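Serine/threonine-protein kinase Tel1 (Chaetomium thermophilum, PDB 6SKY) probably phosphorylates serine and threonine residues that precede glutamine, using ATP, to activate checkpoint signalling after DNA damage. Local coordinates at residues A2157-I2162 and L2200-A2205; G2164-S2169 and T2186-L2191; I2206-A2211 and R2225-I2230. All blocks are in the same frame, centred on the assembly; numbering follows the deposited sequence.

In the fold
All three contacts lie in the helical-repeat solenoid of the FAT region, well away from the nucleotide and magnesium sites, and they form a chain of packed helices. Contacts 1 and 2 share helix 2154-2174, and contact 2 is nested inside the loop that contact 1 closes; contacts 1 and 3 share helix 2203-2217. Contacts 2 and 3 are buried: the former sets one methionine among leucines and an alanine, the latter pairs methionines with alanines. Contact 1, partly buried, sets loop residues Leu2200 and Val2202 against aliphatic side chains and an arginine root on a helix. A polar link runs between contacts: Ser2169 OG of contact 2 probably makes a weak hydrogen bond to Glu2209 OE1 of contact 3.

Contact 1. Residues A2157-I2162 and L2200-A2205; sequences ARLVQI and LSVDAA
Val2202 and Leu2200 point into the flank of helix 2154-2174, where the loop of this FAT-domain alpha solenoid leads into helix 2203-2217 and Val2202 takes the N-cap position. Ile2162 and Val2202 reach toward each other tip to tip, Ile2162 CD1 lying 3.7 Å from Val2202 CG2. The same methyl also meets the other branch, CG1, so the valine fork straddles it; a beta-branched residue suits this place because it offers two methyls close to the backbone. Leu2159 comes to that fork obliquely. With its CG anti to the backbone N (chi1 -164°), its CD1 is carried to 4.1 Å from Val2202 CG1.

Leu2200 lies at about a right angle to Arg2158 and uses the aliphatic root of that side chain. The arginine suits a partly exposed place: its methylenes serve as apolar surface, while the guanidinium leads away to hydrogen-bond Ser2194 through NH1 and Ser2142 through NH2. Cys2195 of helix 2193-2196 touches Arg2158, Ile2162 and Val2202, adding a third element to the cluster. At the arginine's root, Leu2200 CD1 rests 3.8 Å from Arg2158 CB and 4.0 Å from Arg2158 CG.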
ATOM      1  N   ALA A2157      33.507 -23.701  -6.919  1.00 33.51           N
ATOM      2  CA  ALA A2157      32.685 -23.565  -5.726  1.00 33.51           C
ATOM      3  C   ALA A2157      31.990 -22.213  -5.686  1.00 33.51           C
ATOM      4  O   ALA A2157      30.810 -22.120  -5.328  1.00 33.51           O
ATOM      5  CB  ALA A2157      33.545 -23.767  -4.485  1.00 33.51           C
ATOM      6  N   ARG A2158      32.698 -21.154  -6.071  1.00 32.84           N
ATOM      7  CA  ARG A2158      32.091 -19.831  -6.097  1.00 32.84           C
ATOM      8  C   ARG A2158      30.967 -19.760  -7.115  1.00 32.84           C
ATOM      9  O   ARG A2158      29.896 -19.210  -6.835  1.00 32.84           O
ATOM     10  CB  ARG A2158      33.151 -18.790  -6.406  1.00 32.84           C
ATOM     11  CG  ARG A2158      32.787 -17.429  -5.946  1.00 32.84           C
ATOM     12  CD  ARG A2158      32.627 -17.429  -4.461  1.00 32.84           C
ATOM     13  NE  ARG A2158      33.077 -16.178  -3.888  1.00 32.84           N
ATOM     14  CZ  ARG A2158      33.413 -16.031  -2.617  1.00 32.84           C
ATOM     15  NH1 ARG A2158      33.817 -14.852  -2.175  1.00 32.84           N
ATOM     16  NH2 ARG A2158      33.349 -17.063  -1.791  1.00 32.84           N
ATOM     17  N   LEU A2159      31.191 -20.310  -8.304  1.00 29.67           N
ATOM     18  CA  LEU A2159      30.170 -20.272  -9.337  1.00 29.67           C
ATOM     19  C   LEU A2159      28.927 -21.037  -8.913  1.00 29.67           C
ATOM     20  O   LEU A2159      27.799 -20.593  -9.163  1.00 29.67           O
ATOM     21  CB  LEU A2159      30.740 -20.838 -10.629  1.00 29.67           C
ATOM     22  CG  LEU A2159      29.950 -20.538 -11.887  1.00 29.67           C
ATOM     23  CD1 LEU A2159      29.701 -19.064 -11.967  1.00 29.67           C
ATOM     24  CD2 LEU A2159      30.733 -21.006 -13.075  1.00 29.67           C
ATOM     25  N   VAL A2160      29.106 -22.182  -8.254  1.00 26.52           N
ATOM     26  CA  VAL A2160      27.943 -22.957  -7.845  1.00 26.52           C
ATOM     27  C   VAL A2160      27.205 -22.260  -6.710  1.00 26.52           C
ATOM     28  O   VAL A2160      25.972 -22.326  -6.633  1.00 26.52           O
ATOM     29  CB  VAL A2160      28.360 -24.394  -7.486  1.00 26.52           C
ATOM     30  CG1 VAL A2160      28.381 -24.610  -6.003  1.00 26.52           C
ATOM     31  CG2 VAL A2160      27.425 -25.374  -8.131  1.00 26.52           C
ATOM     32  N   GLN A2161      27.925 -21.542  -5.846  1.00 24.49           N
ATOM     33  CA  GLN A2161      27.257 -20.764  -4.811  1.00 24.49           C
ATOM     34  C   GLN A2161      26.412 -19.654  -5.416  1.00 24.49           C
ATOM     35  O   GLN A2161      25.274 -19.420  -4.993  1.00 24.49           O
ATOM     36  CB  GLN A2161      28.287 -20.178  -3.860  1.00 24.49           C
ATOM     37  CG  GLN A2161      27.701 -19.315  -2.791  1.00 24.49           C
ATOM     38  CD  GLN A2161      28.744 -18.523  -2.074  1.00 24.49           C
ATOM     39  OE1 GLN A2161      29.901 -18.517  -2.458  1.00 24.49           O
ATOM     40  NE2 GLN A2161      28.343 -17.841  -1.025  1.00 24.49           N
ATOM     41  N   ILE A2162      26.958 -18.960  -6.412  1.00 25.37           N
ATOM     42  CA  ILE A2162      26.219 -17.894  -7.079  1.00 25.37           C
ATOM     43  C   ILE A2162      24.956 -18.442  -7.723  1.00 25.37           C
ATOM     44  O   ILE A2162      23.870 -17.864  -7.593  1.00 25.37           O
ATOM     45  CB  ILE A2162      27.122 -17.194  -8.106  1.00 25.37           C
ATOM     46  CG1 ILE A2162      28.181 -16.378  -7.382  1.00 25.37           C
ATOM     47  CG2 ILE A2162      26.316 -16.315  -9.016  1.00 25.37           C
ATOM     48  CD1 ILE A2162      29.234 -15.872  -8.276  1.00 25.37           C
ATOM     49  N   LEU A2200      36.162 -14.796 -12.512  1.00 44.12           N
ATOM     50  CA  LEU A2200      34.766 -15.004 -12.857  1.00 44.12           C
ATOM     51  C   LEU A2200      34.138 -13.698 -13.314  1.00 44.12           C
ATOM     52  O   LEU A2200      34.439 -12.632 -12.775  1.00 44.12           O
ATOM     53  CB  LEU A2200      33.982 -15.554 -11.666  1.00 44.12           C
ATOM     54  CG  LEU A2200      34.354 -16.937 -11.160  1.00 44.12           C
ATOM     55  CD1 LEU A2200      33.635 -17.197  -9.873  1.00 44.12           C
ATOM     56  CD2 LEU A2200      33.981 -17.962 -12.177  1.00 44.12           C
ATOM     57  N   SER A2201      33.260 -13.788 -14.301  1.00 44.83           N
ATOM     58  CA  SER A2201      32.496 -12.647 -14.788  1.00 44.83           C
ATOM     59  C   SER A2201      31.044 -12.897 -14.412  1.00 44.83           C
ATOM     60  O   SER A2201      30.308 -13.555 -15.143  1.00 44.83           O
ATOM     61  CB  SER A2201      32.662 -12.475 -16.278  1.00 44.83           C
ATOM     62  OG  SER A2201      34.027 -12.352 -16.620  1.00 44.83           O
ATOM     63  N   VAL A2202      30.638 -12.381 -13.258  1.00 38.80           N
ATOM     64  CA  VAL A2202      29.283 -12.602 -12.774  1.00 38.80           C
ATOM     65  C   VAL A2202      28.639 -11.289 -12.365  1.00 38.80           C
ATOM     66  O   VAL A2202      27.716 -11.274 -11.551  1.00 38.80           O
ATOM     67  CB  VAL A2202      29.265 -13.590 -11.598  1.00 38.80           C
ATOM     68  CG1 VAL A2202      29.646 -14.970 -12.062  1.00 38.80           C
ATOM     69  CG2 VAL A2202      30.194 -13.118 -10.514  1.00 38.80           C
ATOM     70  N   ASP A2203      29.109 -10.176 -12.920  1.00 38.54           N
ATOM     71  CA  ASP A2203      28.566  -8.890 -12.502  1.00 38.54           C
ATOM     72  C   ASP A2203      27.220  -8.593 -13.141  1.00 38.54           C
ATOM     73  O   ASP A2203      26.389  -7.929 -12.521  1.00 38.54           O
ATOM     74  CB  ASP A2203      29.551  -7.774 -12.823  1.00 38.54           C
ATOM     75  CG  ASP A2203      30.163  -7.926 -14.182  1.00 38.54           C
ATOM     76  OD1 ASP A2203      30.454  -9.075 -14.565  1.00 38.54           O
ATOM     77  OD2 ASP A2203      30.349  -6.904 -14.874  1.00 38.54           O
ATOM     78  N   ALA A2204      26.976  -9.080 -14.356  1.00 32.99           N
ATOM     79  CA  ALA A2204      25.727  -8.763 -15.036  1.00 32.99           C
ATOM     80  C   ALA A2204      24.542  -9.461 -14.387  1.00 32.99           C
ATOM     81  O   ALA A2204      23.497  -8.843 -14.175  1.00 32.99           O
ATOM     82  CB  ALA A2204      25.825  -9.135 -16.507  1.00 32.99           C
ATOM     83  N   ALA A2205      24.685 -10.739 -14.043  1.00 29.72           N
ATOM     84  CA  ALA A2205      23.585 -11.456 -13.406  1.00 29.72           C
ATOM     85  C   ALA A2205      23.327 -10.944 -11.997  1.00 29.72           C
ATOM     86  O   ALA A2205      22.174 -10.857 -11.559  1.00 29.72           O
ATOM     87  CB  ALA A2205      23.885 -12.946 -13.386  1.00 29.72           C
TER

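Contact 2. Residues G2164-S2169 and T2186-L2191; sequences GMLLSS and TALSDL
Segments 2164-2169 and 2186-2191, on helices 2154-2174 and 2178-2189, come nearest at Met2165 and Leu2188, whose CA atoms are 7.6 Å apart. These two side chains slide past each other in opposite directions, so that each lies along the other's flank. Met2165 SD is 3.6 Å from Leu2188 CD2, and Met2165 CB packs against the same methyl. A methionine suits this long reach: its unbranched chain bends at chi3 (141°), turning the terminal methyl so that CE sits 3.8 Å from Ala2187 CB. The small alanine leaves room for that methyl. Leu2191 adds its CD2 beside the sulfur.

Leu2166 crosses Leu2188 at about a right angle, its CD2 3.7 Å from Leu2188 CD1. While CD2 of Leu2188 lies on Met2165, its CD1 meets Leu2166 and also touches Met2165 CB; a forked side chain can thus touch two neighbours on one helix. An alanine in place of Leu2188 would remove both methyls and is likely to open a gap between the helices, leaving Leu2166 CD2 without its partner here and Met2165 with much less to lie against.

The pair joins successive helices of the FAT-domain alpha solenoid, and Glu2209 of helix 2203-2217 touches both Leu2166 and Leu2188. Near Ala2187 the second subunit comes in, Arg1968 of that other chain packing on it.

Ser2168, buried where Leu2131 and Leu2184 pack on it, turns its hydroxyl back to its own helix. Gly2164 O accepts from Ser2168 N and from Ser2168 OG on opposite faces of its carbonyl plane, the hydroxyl bond being 3.2 Å long.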
ATOM      1  N   GLY A2164      23.234 -21.182  -6.982  1.00 22.74           N
ATOM      2  CA  GLY A2164      22.261 -21.535  -5.963  1.00 22.74           C
ATOM      3  C   GLY A2164      21.549 -20.326  -5.393  1.00 22.74           C
ATOM      4  O   GLY A2164      20.341 -20.361  -5.146  1.00 22.74           O
ATOM      5  N   MET A2165      22.282 -19.232  -5.193  1.00 25.79           N
ATOM      6  CA  MET A2165      21.656 -18.017  -4.681  1.00 25.79           C
ATOM      7  C   MET A2165      20.654 -17.436  -5.669  1.00 25.79           C
ATOM      8  O   MET A2165      19.576 -16.983  -5.271  1.00 25.79           O
ATOM      9  CB  MET A2165      22.720 -16.986  -4.346  1.00 25.79           C
ATOM     10  CG  MET A2165      23.276 -17.092  -2.953  1.00 25.79           C
ATOM     11  SD  MET A2165      24.714 -16.038  -2.735  1.00 25.79           S
ATOM     12  CE  MET A2165      24.434 -15.450  -1.080  1.00 25.79           C
ATOM     13  N   LEU A2166      20.986 -17.425  -6.958  1.00 23.10           N
ATOM     14  CA  LEU A2166      20.049 -16.882  -7.938  1.00 23.10           C
ATOM     15  C   LEU A2166      18.782 -17.729  -8.022  1.00 23.10           C
ATOM     16  O   LEU A2166      17.669 -17.200  -8.181  1.00 23.10           O
ATOM     17  CB  LEU A2166      20.729 -16.772  -9.297  1.00 23.10           C
ATOM     18  CG  LEU A2166      21.913 -15.808  -9.353  1.00 23.10           C
ATOM     19  CD1 LEU A2166      22.601 -15.871 -10.680  1.00 23.10           C
ATOM     20  CD2 LEU A2166      21.459 -14.410  -9.081  1.00 23.10           C
ATOM     21  N   LEU A2167      18.930 -19.044  -7.891  1.00 24.04           N
ATOM     22  CA  LEU A2167      17.772 -19.931  -7.831  1.00 24.04           C
ATOM     23  C   LEU A2167      16.881 -19.604  -6.635  1.00 24.04           C
ATOM     24  O   LEU A2167      15.651 -19.488  -6.759  1.00 24.04           O
ATOM     25  CB  LEU A2167      18.278 -21.364  -7.775  1.00 24.04           C
ATOM     26  CG  LEU A2167      17.403 -22.596  -7.828  1.00 24.04           C
ATOM     27  CD1 LEU A2167      16.604 -22.623  -9.092  1.00 24.04           C
ATOM     28  CD2 LEU A2167      18.331 -23.771  -7.775  1.00 24.04           C
ATOM     29  N   SER A2168      17.489 -19.445  -5.459  1.00 23.25           N
ATOM     30  CA  SER A2168      16.706 -19.078  -4.286  1.00 23.25           C
ATOM     31  C   SER A2168      16.026 -17.735  -4.465  1.00 23.25           C
ATOM     32  O   SER A2168      14.953 -17.510  -3.907  1.00 23.25           O
ATOM     33  CB  SER A2168      17.585 -19.045  -3.044  1.00 23.25           C
ATOM     34  OG  SER A2168      18.126 -20.317  -2.769  1.00 23.25           O
ATOM     35  N   SER A2169      16.632 -16.826  -5.224  1.00 24.55           N
ATOM     36  CA  SER A2169      16.017 -15.518  -5.416  1.00 24.55           C
ATOM     37  C   SER A2169      14.770 -15.612  -6.283  1.00 24.55           C
ATOM     38  O   SER A2169      13.773 -14.934  -6.015  1.00 24.55           O
ATOM     39  CB  SER A2169      17.018 -14.547  -6.020  1.00 24.55           C
ATOM     40  OG  SER A2169      17.234 -14.858  -7.376  1.00 24.55           O
ATOM     41  N   THR A2186      21.767  -8.341  -1.597  1.00 23.89           N
ATOM     42  CA  THR A2186      22.879  -7.686  -0.917  1.00 23.89           C
ATOM     43  C   THR A2186      24.052  -8.640  -0.735  1.00 23.89           C
ATOM     44  O   THR A2186      25.205  -8.298  -1.029  1.00 23.89           O
ATOM     45  CB  THR A2186      22.428  -7.148   0.431  1.00 23.89           C
ATOM     46  OG1 THR A2186      21.321  -6.268   0.248  1.00 23.89           O
ATOM     47  CG2 THR A2186      23.539  -6.382   1.052  1.00 23.89           C
ATOM     48  N   ALA A2187      23.775  -9.846  -0.241  1.00 25.30           N
ATOM     49  CA  ALA A2187      24.834 -10.824  -0.046  1.00 25.30           C
ATOM     50  C   ALA A2187      25.483 -11.233  -1.358  1.00 25.30           C
ATOM     51  O   ALA A2187      26.652 -11.614  -1.367  1.00 25.30           O
ATOM     52  CB  ALA A2187      24.281 -12.045   0.672  1.00 25.30           C
ATOM     53  N   LEU A2188      24.746 -11.181  -2.466  1.00 24.94           N
ATOM     54  CA  LEU A2188      25.339 -11.488  -3.764  1.00 24.94           C
ATOM     55  C   LEU A2188      26.220 -10.352  -4.249  1.00 24.94           C
ATOM     56  O   LEU A2188      27.298 -10.590  -4.795  1.00 24.94           O
ATOM     57  CB  LEU A2188      24.250 -11.769  -4.791  1.00 24.94           C
ATOM     58  CG  LEU A2188      23.747 -13.188  -4.995  1.00 24.94           C
ATOM     59  CD1 LEU A2188      22.484 -13.142  -5.797  1.00 24.94           C
ATOM     60  CD2 LEU A2188      24.784 -14.001  -5.705  1.00 24.94           C
ATOM     61  N   SER A2189      25.766  -9.111  -4.083  1.00 26.73           N
ATOM     62  CA  SER A2189      26.581  -7.976  -4.485  1.00 26.73           C
ATOM     63  C   SER A2189      27.872  -7.913  -3.697  1.00 26.73           C
ATOM     64  O   SER A2189      28.879  -7.405  -4.198  1.00 26.73           O
ATOM     65  CB  SER A2189      25.799  -6.682  -4.314  1.00 26.73           C
ATOM     66  OG  SER A2189      24.744  -6.601  -5.241  1.00 26.73           O
ATOM     67  N   ASP A2190      27.871  -8.414  -2.464  1.00 32.58           N
ATOM     68  CA  ASP A2190      29.117  -8.426  -1.705  1.00 32.58           C
ATOM     69  C   ASP A2190      30.116  -9.467  -2.190  1.00 32.58           C
ATOM     70  O   ASP A2190      31.266  -9.445  -1.747  1.00 32.58           O
ATOM     71  CB  ASP A2190      28.830  -8.648  -0.230  1.00 32.58           C
ATOM     72  CG  ASP A2190      28.227  -7.440   0.413  1.00 32.58           C
ATOM     73  OD1 ASP A2190      27.750  -6.560  -0.325  1.00 32.58           O
ATOM     74  OD2 ASP A2190      28.236  -7.355   1.653  1.00 32.58           O
ATOM     75  N   LEU A2191      29.725 -10.364  -3.081  1.00 35.43           N
ATOM     76  CA  LEU A2191      30.608 -11.406  -3.574  1.00 35.43           C
ATOM     77  C   LEU A2191      31.349 -11.017  -4.839  1.00 35.43           C
ATOM     78  O   LEU A2191      32.185 -11.793  -5.300  1.00 35.43           O
ATOM     79  CB  LEU A2191      29.814 -12.681  -3.851  1.00 35.43           C
ATOM     80  CG  LEU A2191      29.824 -13.807  -2.828  1.00 35.43           C
ATOM     81  CD1 LEU A2191      29.762 -13.268  -1.430  1.00 35.43           C
ATOM     82  CD2 LEU A2191      28.653 -14.706  -3.088  1.00 35.43           C
TER

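Contact 3. Residues I2206-A2211 and R2225-I2230; sequences IKMEAA and RMLQAI
Met2226 and Ile2230 face Lys2207 and Ala2211 across a nearly antiparallel pair of helices, 2203-2217 and 2220-2232, which form a helical hairpin in the FAT-domain solenoid. The axes of the short segments pass 9.2 Å apart at 165°.

Small residues against long ones make up the first kind of apolar contact. Met2226 runs out extended beyond CG and lays its CE 3.5 Å from Ala2210 CB; alanine's single methyl offers a small surface for it. Ala2211 CB meets Met2226 CB and also lies 3.9 Å from Leu2227 CD2, and the shortness of this alanine lets the backbones come near, with CA atoms of Ala2211 and Met2226 6.0 Å apart.

Branched and flexible side chains supply the second kind. Met2208, bent at chi3, brings CE obliquely to Leu2227 CD2, while Leu2248 of helix 2245-2259 touches both residues. Lys2207 and Ile2230 slide past each other in opposite directions, a use of the lysine's methylenes that fits a partly exposed place.

Polar bonds run beside the contact rather than across it: Arg2225 NH2 donates to Gln2228 OE1 on a lone pair, in the guanidinium plane, and Glu2209 forms a salt bridge with Arg2173.

At the other end, Ile2230 lays CD1 against the helix backbone, 3.5 Å from Met2208 N and 3.6 Å from Lys2207 C.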
ATOM      1  N   ILE A2206      24.380 -10.562 -11.285  1.00 28.81           N
ATOM      2  CA  ILE A2206      24.215 -10.067  -9.927  1.00 28.81           C
ATOM      3  C   ILE A2206      23.608  -8.671  -9.933  1.00 28.81           C
ATOM      4  O   ILE A2206      22.754  -8.342  -9.096  1.00 28.81           O
ATOM      5  CB  ILE A2206      25.564 -10.118  -9.198  1.00 28.81           C
ATOM      6  CG1 ILE A2206      25.932 -11.570  -8.916  1.00 28.81           C
ATOM      7  CG2 ILE A2206      25.506  -9.333  -7.931  1.00 28.81           C
ATOM      8  CD1 ILE A2206      27.271 -11.749  -8.313  1.00 28.81           C
ATOM      9  N   LYS A2207      23.997  -7.837 -10.896  1.00 29.74           N
ATOM     10  CA  LYS A2207      23.382  -6.524 -10.998  1.00 29.74           C
ATOM     11  C   LYS A2207      21.948  -6.616 -11.491  1.00 29.74           C
ATOM     12  O   LYS A2207      21.107  -5.809 -11.086  1.00 29.74           O
ATOM     13  CB  LYS A2207      24.219  -5.625 -11.897  1.00 29.74           C
ATOM     14  CG  LYS A2207      25.494  -5.163 -11.229  1.00 29.74           C
ATOM     15  CD  LYS A2207      26.268  -4.190 -12.090  1.00 29.74           C
ATOM     16  CE  LYS A2207      26.728  -4.838 -13.376  1.00 29.74           C
ATOM     17  NZ  LYS A2207      27.505  -3.911 -14.235  1.00 29.74           N
ATOM     18  N   MET A2208      21.629  -7.606 -12.319  1.00 28.83           N
ATOM     19  CA  MET A2208      20.236  -7.800 -12.692  1.00 28.83           C
ATOM     20  C   MET A2208      19.402  -8.280 -11.518  1.00 28.83           C
ATOM     21  O   MET A2208      18.233  -7.907 -11.396  1.00 28.83           O
ATOM     22  CB  MET A2208      20.132  -8.778 -13.846  1.00 28.83           C
ATOM     23  CG  MET A2208      18.712  -9.117 -14.203  1.00 28.83           C
ATOM     24  SD  MET A2208      18.590  -9.748 -15.865  1.00 28.83           S
ATOM     25  CE  MET A2208      19.642  -8.567 -16.678  1.00 28.83           C
ATOM     26  N   GLU A2209      19.977  -9.091 -10.634  1.00 26.69           N
ATOM     27  CA  GLU A2209      19.252  -9.465  -9.425  1.00 26.69           C
ATOM     28  C   GLU A2209      19.011  -8.258  -8.528  1.00 26.69           C
ATOM     29  O   GLU A2209      17.937  -8.122  -7.931  1.00 26.69           O
ATOM     30  CB  GLU A2209      20.011 -10.552  -8.677  1.00 26.69           C
ATOM     31  CG  GLU A2209      19.356 -10.969  -7.387  1.00 26.69           C
ATOM     32  CD  GLU A2209      17.870 -11.233  -7.545  1.00 26.69           C
ATOM     33  OE1 GLU A2209      17.482 -11.897  -8.533  1.00 26.69           O
ATOM     34  OE2 GLU A2209      17.087 -10.771  -6.684  1.00 26.69           O
ATOM     35  N   ALA A2210      19.996  -7.370  -8.421  1.00 24.18           N
ATOM     36  CA  ALA A2210      19.794  -6.151  -7.645  1.00 24.18           C
ATOM     37  C   ALA A2210      18.691  -5.288  -8.242  1.00 24.18           C
ATOM     38  O   ALA A2210      17.869  -4.717  -7.512  1.00 24.18           O
ATOM     39  CB  ALA A2210      21.096  -5.370  -7.561  1.00 24.18           C
ATOM     40  N   ALA A2211      18.657  -5.179  -9.568  1.00 20.97           N
ATOM     41  CA  ALA A2211      17.594  -4.425 -10.217  1.00 20.97           C
ATOM     42  C   ALA A2211      16.235  -5.060  -9.974  1.00 20.97           C
ATOM     43  O   ALA A2211      15.236  -4.357  -9.813  1.00 20.97           O
ATOM     44  CB  ALA A2211      17.868  -4.310 -11.709  1.00 20.97           C
ATOM     45  N   ARG A2225      17.267   2.479 -14.457  1.00 23.90           N
ATOM     46  CA  ARG A2225      18.603   3.033 -14.645  1.00 23.90           C
ATOM     47  C   ARG A2225      19.672   1.972 -14.442  1.00 23.90           C
ATOM     48  O   ARG A2225      20.678   1.947 -15.157  1.00 23.90           O
ATOM     49  CB  ARG A2225      18.832   4.195 -13.690  1.00 23.90           C
ATOM     50  CG  ARG A2225      17.899   5.355 -13.863  1.00 23.90           C
ATOM     51  CD  ARG A2225      17.787   5.783 -15.296  1.00 23.90           C
ATOM     52  NE  ARG A2225      16.853   6.892 -15.434  1.00 23.90           N
ATOM     53  CZ  ARG A2225      16.296   7.264 -16.578  1.00 23.90           C
ATOM     54  NH1 ARG A2225      15.463   8.289 -16.608  1.00 23.90           N
ATOM     55  NH2 ARG A2225      16.571   6.611 -17.690  1.00 23.90           N
ATOM     56  N   MET A2226      19.458   1.078 -13.480  1.00 26.71           N
ATOM     57  CA  MET A2226      20.401  -0.002 -13.233  1.00 26.71           C
ATOM     58  C   MET A2226      20.475  -0.964 -14.410  1.00 26.71           C
ATOM     59  O   MET A2226      21.568  -1.378 -14.814  1.00 26.71           O
ATOM     60  CB  MET A2226      19.991  -0.725 -11.962  1.00 26.71           C
ATOM     61  CG  MET A2226      21.110  -1.350 -11.226  1.00 26.71           C
ATOM     62  SD  MET A2226      20.700  -1.634  -9.516  1.00 26.71           S
ATOM     63  CE  MET A2226      22.237  -2.366  -9.001  1.00 26.71           C
ATOM     64  N   LEU A2227      19.328  -1.325 -14.983  1.00 21.94           N
ATOM     65  CA  LEU A2227      19.341  -2.211 -16.142  1.00 21.94           C
ATOM     66  C   LEU A2227      19.980  -1.544 -17.347  1.00 21.94           C
ATOM     67  O   LEU A2227      20.705  -2.190 -18.107  1.00 21.94           O
ATOM     68  CB  LEU A2227      17.928  -2.659 -16.484  1.00 21.94           C
ATOM     69  CG  LEU A2227      17.214  -3.644 -15.575  1.00 21.94           C
ATOM     70  CD1 LEU A2227      15.849  -3.871 -16.112  1.00 21.94           C
ATOM     71  CD2 LEU A2227      17.972  -4.928 -15.508  1.00 21.94           C
ATOM     72  N   GLN A2228      19.723  -0.254 -17.551  1.00 25.12           N
ATOM     73  CA  GLN A2228      20.355   0.440 -18.666  1.00 25.12           C
ATOM     74  C   GLN A2228      21.858   0.547 -18.482  1.00 25.12           C
ATOM     75  O   GLN A2228      22.601   0.528 -19.465  1.00 25.12           O
ATOM     76  CB  GLN A2228      19.749   1.821 -18.833  1.00 25.12           C
ATOM     77  CG  GLN A2228      18.362   1.813 -19.393  1.00 25.12           C
ATOM     78  CD  GLN A2228      17.714   3.152 -19.308  1.00 25.12           C
ATOM     79  OE1 GLN A2228      18.128   3.998 -18.530  1.00 25.12           O
ATOM     80  NE2 GLN A2228      16.695   3.365 -20.111  1.00 25.12           N
ATOM     81  N   ALA A2229      22.326   0.669 -17.242  1.00 29.21           N
ATOM     82  CA  ALA A2229      23.762   0.641 -16.999  1.00 29.21           C
ATOM     83  C   ALA A2229      24.348  -0.732 -17.296  1.00 29.21           C
ATOM     84  O   ALA A2229      25.454  -0.832 -17.828  1.00 29.21           O
ATOM     85  CB  ALA A2229      24.055   1.047 -15.563  1.00 29.21           C
ATOM     86  N   ILE A2230      23.636  -1.801 -16.936  1.00 30.81           N
ATOM     87  CA  ILE A2230      24.079  -3.139 -17.331  1.00 30.81           C
ATOM     88  C   ILE A2230      24.201  -3.228 -18.841  1.00 30.81           C
ATOM     89  O   ILE A2230      25.152  -3.806 -19.369  1.00 30.81           O
ATOM     90  CB  ILE A2230      23.119  -4.220 -16.808  1.00 30.81           C
ATOM     91  CG1 ILE A2230      23.086  -4.254 -15.298  1.00 30.81           C
ATOM     92  CG2 ILE A2230      23.534  -5.567 -17.301  1.00 30.81           C
ATOM     93  CD1 ILE A2230      22.075  -5.204 -14.803  1.00 30.81           C
TER